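Local atomic coordinates of pseudopodium-enriched atypical kinase 1 (PDB entry 6BHC), a protein that is a pseudokinase that has a protein kinase fold with an unusual catalytic cleft, forms dimers and probably acts as a signalling scaffold rather than a typical enzyme. Residues Asn208-Tyr214 / Pro235-Ser241; Asp37-Ala41 / Ala112-Asn116; Leu361-Phe365 / Leu377-Trp381; Lys276-Thr282 / Pro337-Ile343. The protein carries 1 engineered substitution. All coordinates share one frame; numbering follows the deposited sequence.

Interaction 1. Residues Asn208-Tyr214 / Pro235-Ser241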
loop_
_atom_site.group_PDB
_atom_site.type_symbol
_atom_site.label_atom_id
_atom_site.label_comp_id
_atom_site.label_asym_id
_atom_site.label_seq_id
_atom_site.Cartn_x
_atom_site.Cartn_y
_atom_site.Cartn_z
ATOM N N ASN A 208 -15.477 -18.956 27.917
ATOM C CA ASN A 208 -16.490 -18.519 26.969
ATOM C C ASN A 208 -15.913 -17.673 25.841
ATOM O O ASN A 208 -16.652 -17.287 24.931
ATOM C CB ASN A 208 -17.593 -17.736 27.693
ATOM C CG ASN A 208 -18.399 -18.605 28.641
ATOM O OD1 ASN A 208 -18.611 -19.790 28.385
ATOM N ND2 ASN A 208 -18.850 -18.019 29.745
ATOM N N LEU A 209 -14.617 -17.378 25.880
ATOM C CA LEU A 209 -13.947 -16.618 24.834
ATOM C C LEU A 209 -13.129 -17.578 23.979
ATOM O O LEU A 209 -12.225 -18.251 24.486
ATOM C CB LEU A 209 -13.056 -15.533 25.437
ATOM C CG LEU A 209 -13.726 -14.601 26.451
ATOM C CD1 LEU A 209 -12.722 -13.611 27.023
ATOM C CD2 LEU A 209 -14.902 -13.871 25.821
ATOM N N LEU A 210 -13.446 -17.635 22.690
ATOM C CA LEU A 210 -12.825 -18.569 21.764
ATOM C C LEU A 210 -11.747 -17.876 20.940
ATOM O O LEU A 210 -11.831 -16.680 20.651
ATOM C CB LEU A 210 -13.873 -19.179 20.831
ATOM C CG LEU A 210 -15.160 -19.669 21.500
ATOM C CD1 LEU A 210 -16.177 -20.113 20.458
ATOM C CD2 LEU A 210 -14.856 -20.796 22.472
ATOM N N LEU A 211 -10.734 -18.650 20.553
ATOM C CA LEU A 211 -9.637 -18.172 19.720
ATOM C C LEU A 211 -9.652 -18.930 18.401
ATOM O O LEU A 211 -9.546 -20.161 18.387
ATOM C CB LEU A 211 -8.293 -18.351 20.429
ATOM C CG LEU A 211 -8.094 -17.493 21.676
ATOM C CD1 LEU A 211 -6.788 -17.846 22.368
ATOM C CD2 LEU A 211 -8.128 -16.022 21.303
ATOM N N VAL A 212 -9.782 -18.194 17.296
ATOM C CA VAL A 212 -9.834 -18.773 15.961
ATOM C C VAL A 212 -8.791 -18.085 15.087
ATOM O O VAL A 212 -8.181 -17.088 15.473
ATOM C CB VAL A 212 -11.234 -18.654 15.322
ATOM C CG1 VAL A 212 -12.305 -19.162 16.273
ATOM C CG2 VAL A 212 -11.509 -17.219 14.930
ATOM N N HIS A 213 -8.596 -18.637 13.894
ATOM C CA HIS A 213 -7.660 -18.078 12.930
ATOM C C HIS A 213 -8.351 -17.046 12.044
ATOM O O HIS A 213 -9.572 -16.872 12.072
ATOM C CB HIS A 213 -7.044 -19.182 12.072
ATOM C CG HIS A 213 -6.014 -20.000 12.786
ATOM N ND1 HIS A 213 -6.293 -21.231 13.339
ATOM C CD2 HIS A 213 -4.706 -19.762 13.042
ATOM C CE1 HIS A 213 -5.202 -21.716 13.903
ATOM N NE2 HIS A 213 -4.225 -20.844 13.737
ATOM N N TYR A 214 -7.545 -16.353 11.244
ATOM C CA TYR A 214 -8.067 -15.393 10.284
ATOM C C TYR A 214 -7.182 -15.409 9.047
ATOM O O TYR A 214 -5.955 -15.502 9.154
ATOM C CB TYR A 214 -8.139 -13.983 10.882
ATOM C CG TYR A 214 -6.795 -13.360 11.193
ATOM C CD1 TYR A 214 -6.181 -13.558 12.421
ATOM C CD2 TYR A 214 -6.148 -12.562 10.260
ATOM C CE1 TYR A 214 -4.955 -12.983 12.707
ATOM C CE2 TYR A 214 -4.926 -11.984 10.534
ATOM C CZ TYR A 214 -4.333 -12.197 11.759
ATOM O OH TYR A 214 -3.115 -11.620 12.032
ATOM N N PRO A 235 -3.949 -18.675 16.195
ATOM C CA PRO A 235 -5.297 -18.326 16.656
ATOM C C PRO A 235 -5.305 -17.068 17.520
ATOM O O PRO A 235 -5.185 -17.153 18.742
ATOM C CB PRO A 235 -5.719 -19.553 17.467
ATOM C CG PRO A 235 -4.436 -20.144 17.940
ATOM C CD PRO A 235 -3.442 -19.898 16.843
ATOM N N THR A 236 -5.447 -15.909 16.880
ATOM C CA THR A 236 -5.413 -14.632 17.574
ATOM C C THR A 236 -6.706 -13.840 17.451
ATOM O O THR A 236 -6.796 -12.742 18.014
ATOM C CB THR A 236 -4.243 -13.781 17.062
ATOM O OG1 THR A 236 -4.294 -13.711 15.633
ATOM C CG2 THR A 236 -2.917 -14.390 17.487
ATOM N N ARG A 237 -7.705 -14.351 16.737
ATOM C CA ARG A 237 -9.001 -13.693 16.632
ATOM C C ARG A 237 -9.891 -14.157 17.780
ATOM O O ARG A 237 -10.227 -15.343 17.869
ATOM C CB ARG A 237 -9.658 -13.993 15.286
ATOM C CG ARG A 237 -11.106 -13.531 15.190
ATOM C CD ARG A 237 -11.710 -13.888 13.841
ATOM N NE ARG A 237 -13.123 -13.534 13.764
ATOM C CZ ARG A 237 -13.881 -13.737 12.693
ATOM N NH1 ARG A 237 -13.360 -14.290 11.606
ATOM N NH2 ARG A 237 -15.160 -13.386 12.706
ATOM N N LEU A 238 -10.267 -13.226 18.652
ATOM C CA LEU A 238 -11.105 -13.537 19.800
ATOM C C LEU A 238 -12.575 -13.465 19.409
ATOM O O LEU A 238 -12.989 -12.577 18.659
ATOM C CB LEU A 238 -10.817 -12.577 20.959
ATOM C CG LEU A 238 -11.585 -12.780 22.271
ATOM C CD1 LEU A 238 -10.688 -12.519 23.474
ATOM C CD2 LEU A 238 -12.814 -11.882 22.332
ATOM N N ILE A 239 -13.362 -14.405 19.926
ATOM C CA ILE A 239 -14.779 -14.508 19.608
ATOM C C ILE A 239 -15.548 -14.718 20.906
ATOM O O ILE A 239 -15.303 -15.695 21.627
ATOM C CB ILE A 239 -15.058 -15.644 18.610
ATOM C CG1 ILE A 239 -14.585 -15.240 17.209
ATOM C CG2 ILE A 239 -16.528 -15.999 18.601
ATOM C CD1 ILE A 239 -14.918 -16.246 16.128
ATOM N N VAL A 240 -16.464 -13.801 21.206
ATOM C CA VAL A 240 -17.299 -13.906 22.399
ATOM C C VAL A 240 -18.446 -14.864 22.113
ATOM O O VAL A 240 -19.133 -14.742 21.093
ATOM C CB VAL A 240 -17.826 -12.525 22.822
ATOM C CG1 VAL A 240 -18.590 -12.627 24.134
ATOM C CG2 VAL A 240 -16.684 -11.527 22.938
ATOM N N SER A 241 -18.661 -15.819 23.015
ATOM C CA SER A 241 -19.692 -16.826 22.829
ATOM C C SER A 241 -20.433 -17.035 24.141
ATOM O O SER A 241 -20.165 -16.368 25.148
ATOM C CB SER A 241 -19.093 -18.145 22.328
ATOM O OG SER A 241 -18.310 -18.756 23.337
#

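Interaction 2. Residues Asp37-Ala41 / Ala112-Asn116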
loop_
_atom_site.group_PDB
_atom_site.type_symbol
_atom_site.label_atom_id
_atom_site.label_comp_id
_atom_site.label_asym_id
_atom_site.label_seq_id
_atom_site.Cartn_x
_atom_site.Cartn_y
_atom_site.Cartn_z
ATOM N N ASP A 37 -13.896 -5.106 5.774
ATOM C CA ASP A 37 -14.587 -5.900 4.765
ATOM C C ASP A 37 -13.744 -7.083 4.302
ATOM O O ASP A 37 -14.295 -8.114 3.901
ATOM C CB ASP A 37 -14.975 -5.017 3.579
ATOM C CG ASP A 37 -15.968 -3.933 3.961
ATOM O OD1 ASP A 37 -16.663 -4.097 4.987
ATOM O OD2 ASP A 37 -16.058 -2.920 3.235
ATOM N N LEU A 38 -12.416 -6.960 4.353
ATOM C CA LEU A 38 -11.557 -8.074 3.968
ATOM C C LEU A 38 -11.525 -9.155 5.042
ATOM O O LEU A 38 -11.481 -10.347 4.723
ATOM C CB LEU A 38 -10.142 -7.572 3.676
ATOM C CG LEU A 38 -9.979 -6.695 2.431
ATOM C CD1 LEU A 38 -8.531 -6.255 2.278
ATOM C CD2 LEU A 38 -10.456 -7.431 1.189
ATOM N N PHE A 39 -11.544 -8.761 6.317
ATOM C CA PHE A 39 -11.536 -9.736 7.398
ATOM C C PHE A 39 -12.903 -10.366 7.637
ATOM O O PHE A 39 -12.978 -11.422 8.274
ATOM C CB PHE A 39 -11.042 -9.090 8.696
ATOM C CG PHE A 39 -9.556 -8.871 8.739
ATOM C CD1 PHE A 39 -8.699 -9.893 9.106
ATOM C CD2 PHE A 39 -9.015 -7.638 8.421
ATOM C CE1 PHE A 39 -7.331 -9.687 9.148
ATOM C CE2 PHE A 39 -7.651 -7.427 8.461
ATOM C CZ PHE A 39 -6.808 -8.453 8.825
ATOM N N MET A 40 -13.977 -9.754 7.141
ATOM C CA MET A 40 -15.331 -10.252 7.353
ATOM C C MET A 40 -15.918 -10.929 6.122
ATOM O O MET A 40 -17.088 -11.325 6.151
ATOM C CB MET A 40 -16.253 -9.111 7.795
ATOM C CG MET A 40 -15.935 -8.539 9.170
ATOM S SD MET A 40 -16.254 -9.706 10.504
ATOM C CE MET A 40 -18.026 -9.923 10.358
ATOM N N ALA A 41 -15.146 -11.073 5.049
ATOM C CA ALA A 41 -15.669 -11.659 3.824
ATOM C C ALA A 41 -15.934 -13.150 4.004
ATOM O O ALA A 41 -15.249 -13.842 4.763
ATOM C CB ALA A 41 -14.696 -11.436 2.668
ATOM N N ALA A 112 -26.429 -7.861 14.646
ATOM C CA ALA A 112 -25.699 -7.803 13.389
ATOM C C ALA A 112 -24.324 -8.435 13.561
ATOM O O ALA A 112 -23.759 -8.456 14.658
ATOM C CB ALA A 112 -25.565 -6.357 12.913
ATOM N N VAL A 113 -23.785 -8.962 12.458
ATOM C CA VAL A 113 -22.536 -9.706 12.534
ATOM C C VAL A 113 -21.411 -8.794 13.019
ATOM O O VAL A 113 -21.388 -7.587 12.748
ATOM C CB VAL A 113 -22.187 -10.341 11.176
ATOM C CG1 VAL A 113 -23.272 -11.326 10.760
ATOM C CG2 VAL A 113 -22.000 -9.269 10.114
ATOM N N HIS A 114 -20.479 -9.381 13.764
ATOM C CA HIS A 114 -19.338 -8.650 14.289
ATOM C C HIS A 114 -18.139 -9.584 14.331
ATOM O O HIS A 114 -18.278 -10.786 14.565
ATOM C CB HIS A 114 -19.620 -8.083 15.684
ATOM C CG HIS A 114 -18.587 -7.111 16.157
ATOM N ND1 HIS A 114 -17.423 -7.503 16.783
ATOM C CD2 HIS A 114 -18.542 -5.759 16.095
ATOM C CE1 HIS A 114 -16.707 -6.436 17.086
ATOM N NE2 HIS A 114 -17.364 -5.364 16.681
ATOM N N PHE A 115 -16.957 -9.005 14.111
ATOM C CA PHE A 115 -15.729 -9.788 14.012
ATOM C C PHE A 115 -15.446 -10.583 15.282
ATOM O O PHE A 115 -14.867 -11.674 15.216
ATOM C CB PHE A 115 -14.565 -8.847 13.691
ATOM C CG PHE A 115 -13.268 -9.541 13.391
ATOM C CD1 PHE A 115 -13.081 -10.201 12.186
ATOM C CD2 PHE A 115 -12.221 -9.501 14.298
ATOM C CE1 PHE A 115 -11.881 -10.826 11.903
ATOM C CE2 PHE A 115 -11.020 -10.125 14.021
ATOM C CZ PHE A 115 -10.849 -10.784 12.819
ATOM N N ASN A 116 -15.858 -10.068 16.442
ATOM C CA ASN A 116 -15.522 -10.665 17.728
ATOM C C ASN A 116 -16.731 -11.276 18.431
ATOM O O ASN A 116 -16.674 -11.541 19.637
ATOM C CB ASN A 116 -14.855 -9.624 18.627
ATOM C CG ASN A 116 -13.609 -9.036 18.001
ATOM O OD1 ASN A 116 -13.573 -7.855 17.659
ATOM N ND2 ASN A 116 -12.580 -9.859 17.846
#

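Interaction 3. Residues Leu361-Phe365 / Leu377-Trp381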
loop_
_atom_site.group_PDB
_atom_site.type_symbol
_atom_site.label_atom_id
_atom_site.label_comp_id
_atom_site.label_asym_id
_atom_site.label_seq_id
_atom_site.Cartn_x
_atom_site.Cartn_y
_atom_site.Cartn_z
ATOM N N LEU A 361 5.498 10.956 27.093
ATOM C CA LEU A 361 4.662 12.104 26.764
ATOM C C LEU A 361 3.802 12.541 27.944
ATOM O O LEU A 361 3.368 13.697 27.983
ATOM C CB LEU A 361 3.788 11.778 25.548
ATOM C CG LEU A 361 2.880 12.852 24.935
ATOM C CD1 LEU A 361 2.841 12.713 23.419
ATOM C CD2 LEU A 361 1.469 12.767 25.503
ATOM N N PHE A 362 3.557 11.649 28.909
ATOM C CA PHE A 362 2.731 12.009 30.058
ATOM C C PHE A 362 3.386 13.107 30.887
ATOM O O PHE A 362 2.698 13.984 31.422
ATOM C CB PHE A 362 2.458 10.779 30.929
ATOM C CG PHE A 362 1.528 9.772 30.303
ATOM C CD1 PHE A 362 1.010 9.967 29.032
ATOM C CD2 PHE A 362 1.160 8.631 30.999
ATOM C CE1 PHE A 362 0.157 9.039 28.463
ATOM C CE2 PHE A 362 0.303 7.702 30.436
ATOM C CZ PHE A 362 -0.198 7.906 29.167
ATOM N N GLN A 363 4.717 13.074 31.007
ATOM C CA GLN A 363 5.416 14.102 31.775
ATOM C C GLN A 363 5.245 15.476 31.141
ATOM O O GLN A 363 5.005 16.465 31.844
ATOM C CB GLN A 363 6.899 13.752 31.898
ATOM C CG GLN A 363 7.195 12.624 32.868
ATOM C CD GLN A 363 8.682 12.377 33.034
ATOM O OE1 GLN A 363 9.442 12.426 32.067
ATOM N NE2 GLN A 363 9.105 12.120 34.266
ATOM N N THR A 364 5.370 15.559 29.815
ATOM C CA THR A 364 5.136 16.827 29.134
ATOM C C THR A 364 3.680 17.259 29.253
ATOM O O THR A 364 3.394 18.460 29.321
ATOM C CB THR A 364 5.542 16.717 27.663
ATOM O OG1 THR A 364 6.847 16.132 27.569
ATOM C CG2 THR A 364 5.568 18.092 27.010
ATOM N N PHE A 365 2.755 16.298 29.295
ATOM C CA PHE A 365 1.340 16.624 29.447
ATOM C C PHE A 365 1.079 17.329 30.774
ATOM O O PHE A 365 0.444 18.387 30.814
ATOM C CB PHE A 365 0.503 15.348 29.332
ATOM C CG PHE A 365 -0.980 15.588 29.282
ATOM C CD1 PHE A 365 -1.622 15.784 28.070
ATOM C CD2 PHE A 365 -1.735 15.602 30.444
ATOM C CE1 PHE A 365 -2.988 15.998 28.018
ATOM C CE2 PHE A 365 -3.101 15.816 30.399
ATOM C CZ PHE A 365 -3.728 16.013 29.185
ATOM N N LEU A 377 0.371 19.291 21.969
ATOM C CA LEU A 377 1.174 18.099 22.218
ATOM C C LEU A 377 0.469 16.845 21.713
ATOM O O LEU A 377 1.076 16.005 21.040
ATOM C CB LEU A 377 1.479 17.982 23.711
ATOM C CG LEU A 377 2.310 16.774 24.147
ATOM C CD1 LEU A 377 3.738 16.898 23.641
ATOM C CD2 LEU A 377 2.280 16.621 25.659
ATOM N N LEU A 378 -0.821 16.707 22.024
ATOM C CA LEU A 378 -1.565 15.530 21.586
ATOM C C LEU A 378 -1.786 15.541 20.078
ATOM O O LEU A 378 -1.744 14.487 19.433
ATOM C CB LEU A 378 -2.900 15.450 22.325
ATOM C CG LEU A 378 -2.824 15.228 23.837
ATOM C CD1 LEU A 378 -4.204 15.337 24.471
ATOM C CD2 LEU A 378 -2.197 13.878 24.145
ATOM N N GLN A 379 -2.026 16.720 19.498
ATOM C CA GLN A 379 -2.264 16.792 18.060
ATOM C C GLN A 379 -0.995 16.490 17.274
ATOM O O GLN A 379 -1.049 15.826 16.233
ATOM C CB GLN A 379 -2.814 18.167 17.682
ATOM C CG GLN A 379 -3.262 18.274 16.231
ATOM C CD GLN A 379 -4.442 17.373 15.921
ATOM O OE1 GLN A 379 -5.576 17.662 16.304
ATOM N NE2 GLN A 379 -4.180 16.273 15.224
ATOM N N ASN A 380 0.157 16.971 17.752
ATOM C CA ASN A 380 1.415 16.660 17.082
ATOM C C ASN A 380 1.699 15.165 17.123
ATOM O O ASN A 380 2.165 14.587 16.134
ATOM C CB ASN A 380 2.563 17.442 17.719
ATOM C CG ASN A 380 2.434 18.939 17.516
ATOM O OD1 ASN A 380 1.690 19.399 16.649
ATOM N ND2 ASN A 380 3.162 19.708 18.316
ATOM N N TRP A 381 1.419 14.522 18.259
ATOM C CA TRP A 381 1.599 13.077 18.351
ATOM C C TRP A 381 0.695 12.347 17.364
ATOM O O TRP A 381 1.123 11.386 16.715
ATOM C CB TRP A 381 1.332 12.605 19.781
ATOM C CG TRP A 381 1.525 11.131 19.969
ATOM C CD1 TRP A 381 2.666 10.499 20.369
ATOM C CD2 TRP A 381 0.550 10.102 19.759
ATOM N NE1 TRP A 381 2.460 9.141 20.426
ATOM C CE2 TRP A 381 1.169 8.873 20.054
ATOM C CE3 TRP A 381 -0.788 10.103 19.351
ATOM C CZ2 TRP A 381 0.499 7.657 19.952
ATOM C CZ3 TRP A 381 -1.451 8.896 19.250
ATOM C CH2 TRP A 381 -0.808 7.689 19.548
#

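Interaction 4. Residues Lys276-Thr282 / Pro337-Ile343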
loop_
_atom_site.group_PDB
_atom_site.type_symbol
_atom_site.label_atom_id
_atom_site.label_comp_id
_atom_site.label_asym_id
_atom_site.label_seq_id
_atom_site.Cartn_x
_atom_site.Cartn_y
_atom_site.Cartn_z
ATOM N N LYS A 276 -23.644 -1.823 34.185
ATOM C CA LYS A 276 -22.188 -1.870 34.172
ATOM C C LYS A 276 -21.679 -3.266 34.520
ATOM O O LYS A 276 -20.567 -3.421 35.029
ATOM C CB LYS A 276 -21.608 -0.833 35.133
ATOM C CG LYS A 276 -21.961 0.608 34.799
ATOM C CD LYS A 276 -21.118 1.135 33.652
ATOM C CE LYS A 276 -21.375 2.615 33.417
ATOM N NZ LYS A 276 -21.051 3.440 34.616
ATOM N N CYS A 277 -22.488 -4.291 34.241
ATOM C CA CYS A 277 -22.132 -5.653 34.632
ATOM C C CYS A 277 -20.952 -6.179 33.822
ATOM O O CYS A 277 -20.019 -6.768 34.381
ATOM C CB CYS A 277 -23.342 -6.573 34.476
ATOM S SG CYS A 277 -23.003 -8.309 34.852
ATOM N N ASP A 278 -20.975 -5.982 32.501
ATOM C CA ASP A 278 -19.903 -6.518 31.666
ATOM C C ASP A 278 -18.576 -5.814 31.924
ATOM O O ASP A 278 -17.515 -6.445 31.835
ATOM C CB ASP A 278 -20.278 -6.419 30.187
ATOM C CG ASP A 278 -21.378 -7.391 29.799
ATOM O OD1 ASP A 278 -21.613 -8.359 30.554
ATOM O OD2 ASP A 278 -22.000 -7.192 28.734
ATOM N N GLU A 279 -18.611 -4.517 32.244
ATOM C CA GLU A 279 -17.379 -3.813 32.584
ATOM C C GLU A 279 -16.749 -4.386 33.848
ATOM O O GLU A 279 -15.527 -4.564 33.919
ATOM C CB GLU A 279 -17.657 -2.317 32.751
ATOM C CG GLU A 279 -17.909 -1.565 31.444
ATOM C CD GLU A 279 -19.318 -1.749 30.906
ATOM O OE1 GLU A 279 -20.107 -2.493 31.527
ATOM O OE2 GLU A 279 -19.640 -1.143 29.862
ATOM N N PHE A 280 -17.571 -4.691 34.855
ATOM C CA PHE A 280 -17.047 -5.242 36.100
ATOM C C PHE A 280 -16.436 -6.622 35.884
ATOM O O PHE A 280 -15.385 -6.936 36.455
ATOM C CB PHE A 280 -18.154 -5.303 37.153
ATOM C CG PHE A 280 -17.706 -5.850 38.478
ATOM C CD1 PHE A 280 -17.127 -5.021 39.424
ATOM C CD2 PHE A 280 -17.871 -7.192 38.780
ATOM C CE1 PHE A 280 -16.716 -5.520 40.644
ATOM C CE2 PHE A 280 -17.464 -7.699 39.999
ATOM C CZ PHE A 280 -16.886 -6.861 40.932
ATOM N N GLN A 281 -17.075 -7.460 35.063
ATOM C CA GLN A 281 -16.534 -8.794 34.817
ATOM C C GLN A 281 -15.263 -8.741 33.981
ATOM O O GLN A 281 -14.403 -9.621 34.109
ATOM C CB GLN A 281 -17.588 -9.673 34.142
ATOM C CG GLN A 281 -18.745 -10.049 35.055
ATOM C CD GLN A 281 -19.720 -11.019 34.408
ATOM O OE1 GLN A 281 -19.722 -11.204 33.191
ATOM N NE2 GLN A 281 -20.557 -11.646 35.227
ATOM N N THR A 282 -15.121 -7.722 33.131
ATOM C CA THR A 282 -13.885 -7.556 32.373
ATOM C C THR A 282 -12.709 -7.239 33.290
ATOM O O THR A 282 -11.578 -7.658 33.015
ATOM C CB THR A 282 -14.062 -6.458 31.321
ATOM O OG1 THR A 282 -15.137 -6.811 30.441
ATOM C CG2 THR A 282 -12.792 -6.281 30.503
ATOM N N PRO A 337 -21.232 1.981 40.387
ATOM C CA PRO A 337 -21.458 1.887 38.933
ATOM C C PRO A 337 -21.360 3.220 38.214
ATOM O O PRO A 337 -20.893 3.266 37.068
ATOM C CB PRO A 337 -22.873 1.295 38.838
ATOM C CG PRO A 337 -23.124 0.663 40.167
ATOM C CD PRO A 337 -22.385 1.497 41.162
ATOM N N SER A 338 -21.783 4.312 38.857
ATOM C CA SER A 338 -21.741 5.619 38.205
ATOM C C SER A 338 -20.313 6.098 37.980
ATOM O O SER A 338 -20.069 6.888 37.061
ATOM C CB SER A 338 -22.518 6.644 39.031
ATOM O OG SER A 338 -21.952 6.792 40.322
ATOM N N GLU A 339 -19.364 5.641 38.798
ATOM C CA GLU A 339 -17.957 5.971 38.620
ATOM C C GLU A 339 -17.189 4.911 37.840
ATOM O O GLU A 339 -16.072 5.186 37.390
ATOM C CB GLU A 339 -17.284 6.190 39.983
ATOM C CG GLU A 339 -17.746 7.445 40.716
ATOM C CD GLU A 339 -16.999 8.696 40.280
ATOM O OE1 GLU A 339 -16.722 9.552 41.147
ATOM O OE2 GLU A 339 -16.683 8.824 39.078
ATOM N N ARG A 340 -17.753 3.718 37.675
ATOM C CA ARG A 340 -17.109 2.681 36.879
ATOM C C ARG A 340 -17.027 3.124 35.423
ATOM O O ARG A 340 -18.022 3.570 34.844
ATOM C CB ARG A 340 -17.886 1.370 37.002
ATOM C CG ARG A 340 -17.197 0.148 36.417
ATOM C CD ARG A 340 -18.046 -1.091 36.658
ATOM N NE ARG A 340 -18.474 -1.174 38.052
ATOM C CZ ARG A 340 -19.521 -1.873 38.479
ATOM N NH1 ARG A 340 -20.260 -2.560 37.618
ATOM N NH2 ARG A 340 -19.832 -1.881 39.767
ATOM N N ILE A 341 -15.834 3.008 34.831
ATOM C CA ILE A 341 -15.635 3.515 33.477
ATOM C C ILE A 341 -16.436 2.687 32.477
ATOM O O ILE A 341 -16.812 1.534 32.724
ATOM C CB ILE A 341 -14.145 3.536 33.103
ATOM C CG1 ILE A 341 -13.585 2.113 33.059
ATOM C CG2 ILE A 341 -13.362 4.408 34.074
ATOM C CD1 ILE A 341 -12.204 2.023 32.440
ATOM N N LEU A 342 -16.699 3.297 31.325
ATOM C CA LEU A 342 -17.413 2.644 30.242
ATOM C C LEU A 342 -16.474 1.742 29.448
ATOM O O LEU A 342 -15.251 1.909 29.458
ATOM C CB LEU A 342 -18.047 3.684 29.316
ATOM C CG LEU A 342 -19.215 4.489 29.888
ATOM C CD1 LEU A 342 -19.525 5.689 29.006
ATOM C CD2 LEU A 342 -20.439 3.604 30.032
ATOM N N ILE A 343 -17.068 0.775 28.742
ATOM C CA ILE A 343 -16.269 -0.169 27.970
ATOM C C ILE A 343 -15.580 0.512 26.793
ATOM O O ILE A 343 -14.594 -0.015 26.268
ATOM C CB ILE A 343 -17.137 -1.352 27.497
ATOM C CG1 ILE A 343 -16.278 -2.607 27.317
ATOM C CG2 ILE A 343 -17.863 -1.014 26.202
ATOM C CD1 ILE A 343 -15.722 -3.161 28.613
#

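Interaction 1. Residues Asn208-Tyr214 / Pro235-Ser241
Val212 and Ile239 meet at about a right angle on one face of the sheet where strands 209-212 and 237-240 pair, with Val212 CG2 3.7 Å from Ile239 CD1. Leu210 lies on the same face. The other face carries Leu209, Leu211, Leu238 and Val240, which pack onto helices 158-163 and 173-194; there Leu209 and Val240 lie alongside each other, Leu209 CD2 4.1 Å from Val240 CG2. The two strands form the antiparallel hairpin that, in a kinase C-lobe, links the catalytic loop to the DFG position; strand 156-157 flanks the other edge of 209-212. Backbone bonds join Leu210 to Ile239 and Val212 to Arg237, two in each pair. Toward the loop that joins the strands, Thr236 and Arg237 both face Val212, a classic beta bulge. Arg237 leaves it fully extended, its CD passing 3.5 Å from Val212 CG2, and carries its guanidinium to the Phe115 ring and carbonyl. Beyond the bulge Pro235 CB sits 4.3 Å from the His213 ring centroid, a CH-pi contact over the face. At the catalytic-loop end, Asn208 O accepts two bonds. Ser241 N comes nearly head-on at 3.1 Å, while a chi1 of 69° keeps Ser241 OG close to its own backbone, 2.7 Å from Asn208 O and above the carbonyl plane.

Interaction 2. Residues Asp37-Ala41 / Ala112-Asn116
Met40 and Phe115 make a Met-aromatic contact. The sulfur approaches the ring at its edge, almost exactly in plane, with Met40 SD 3.6 Å from Phe115 CD1 and 5.0 Å from the ring centroid. A bend at chi2 (-67°) brings SD to within 3.5 Å of Phe115 CA, and a second at chi3 (-64°) then directs CE toward Val113 and the peptide between His114 and Phe115. Further apolar contacts flank the sulfur. Met40 CE reaches 4.0 Å to Val113 CG2 at the exposed margin, and Phe39 makes its nearest approach through CB, 3.7 Å from Phe115 CE1. The two phenylalanine rings are oblique to one another, their planes 79° apart and their centroids 6.0 Å. No hydrogen bond crosses between 37-41 and 112-116. Within 112-116, Asn116 N donates to His114 ND1 at 3.0 Å, a bond tilted from the imidazole plane that ties the ring to its own loop. The contact brings the C-terminal end of helix 16-39 against the loop between helix 104-109 and strand 123-128. Trp409 of helix 406-417 stacks on Phe39 and meets Phe115 edge-to-face, while Asn116 ND2 bonds to Leu238 O of strand 237-240, and Phe115 also touches Gln186 of helix 173-194.

Interaction 3. Residues Leu361-Phe365 / Leu377-Trp381
Leu361 and Leu377 interleave, their side chains pointing in opposite directions, between two consecutive helices, 359-367 and 371-396, that form an antiparallel helical hairpin. The axes of the short segments approach to 11.4 Å and their N-to-C directions differ by 151°, and the contact is made largely by side chains. Among the aliphatic contacts, Leu377 CD2 fits among Leu361, Thr364 and Phe365, 3.9 Å from Leu361 CG and 3.7 Å from the backbone atom Phe365 N. A chi1 of 180° points the isopropyl end of Leu377 across to helix 359-367. Leu361 CD2 meets Leu378 CD2 at 4.1 Å. Nearby on helix 371-396, Asn380 packs on Val16 of the second subunit. Two contacts involve aromatic rings. Leu378 CD1 comes to the Phe365 ring at its edge, near the ring plane, 3.8 Å from Phe365 CE1; both residues also touch Ser424 of helix 420-430. The remaining branch of Leu361 meets the indole obliquely, its CD1 lying 3.8 Å from Trp381 CD1.

Interaction 4. Residues Lys276-Thr282 / Pro337-Ile343
Bends at chi2 (-78°) and chi4 (60°) curl Lys276 over the loop of Pro337 and Arg340, while a bend at chi3 (-49°) turns the Arg340 guanidinium toward the start of helix 277-289. This is the kinase C-lobe signature in which an arginine from the loop before the last core helix pairs with the Glu of an Ala-Pro-Glu motif: Arg340 NH2 forms a salt bridge with Glu267. Its NH1 donates to Lys276 O at 2.7 Å, with the oxygen lying in the guanidinium plane but the donor well above the carbonyl plane; Phe280 N reaches the same oxygen from the opposite face. The guanidinium is sandwiched between Pro337 CA, toward the rim of one face, and Phe280 CD1, 4.0 Å above the centre of the other. Lys276 NZ donates to Arg340 O at 3.0 Å. Further along the helix, Glu279 OE2 has its main partner in Lys195, and accepts weakly from Ile343 N at 3.4 Å, at the start of helix 343-354. Asp278, in the first turn, accepts bonds from the backbone N of His201 and Cys202 in the catalytic loop. On the outer side, Lys276 CE lies against Leu342 CD2, 3.6 Å away.

In the fold
From the N terminus, interaction 2 closes first, bringing the end of helix 16-39 against residues 112-116 across 70 residues that include much of the N-lobe sheet. Interaction 1 then closes a 20-residue loop, largely unmodelled, between strands 209-212 and 237-240. Interaction 4 spans 54 residues, joining helix 277-289 to the loop before helix 343-354, and interaction 3 closes the short linker between helices 359-367 and 371-396. All four follow in series, none nesting or crossing. Interactions 1 and 2 touch: Val240 N lies 2.8 Å from Asn116 O, a probable hydrogen bond tying the 209-212/237-240 hairpin to the 112-116 loop. Interaction 3 stands apart, its centre about 28 Å from that of interaction 4.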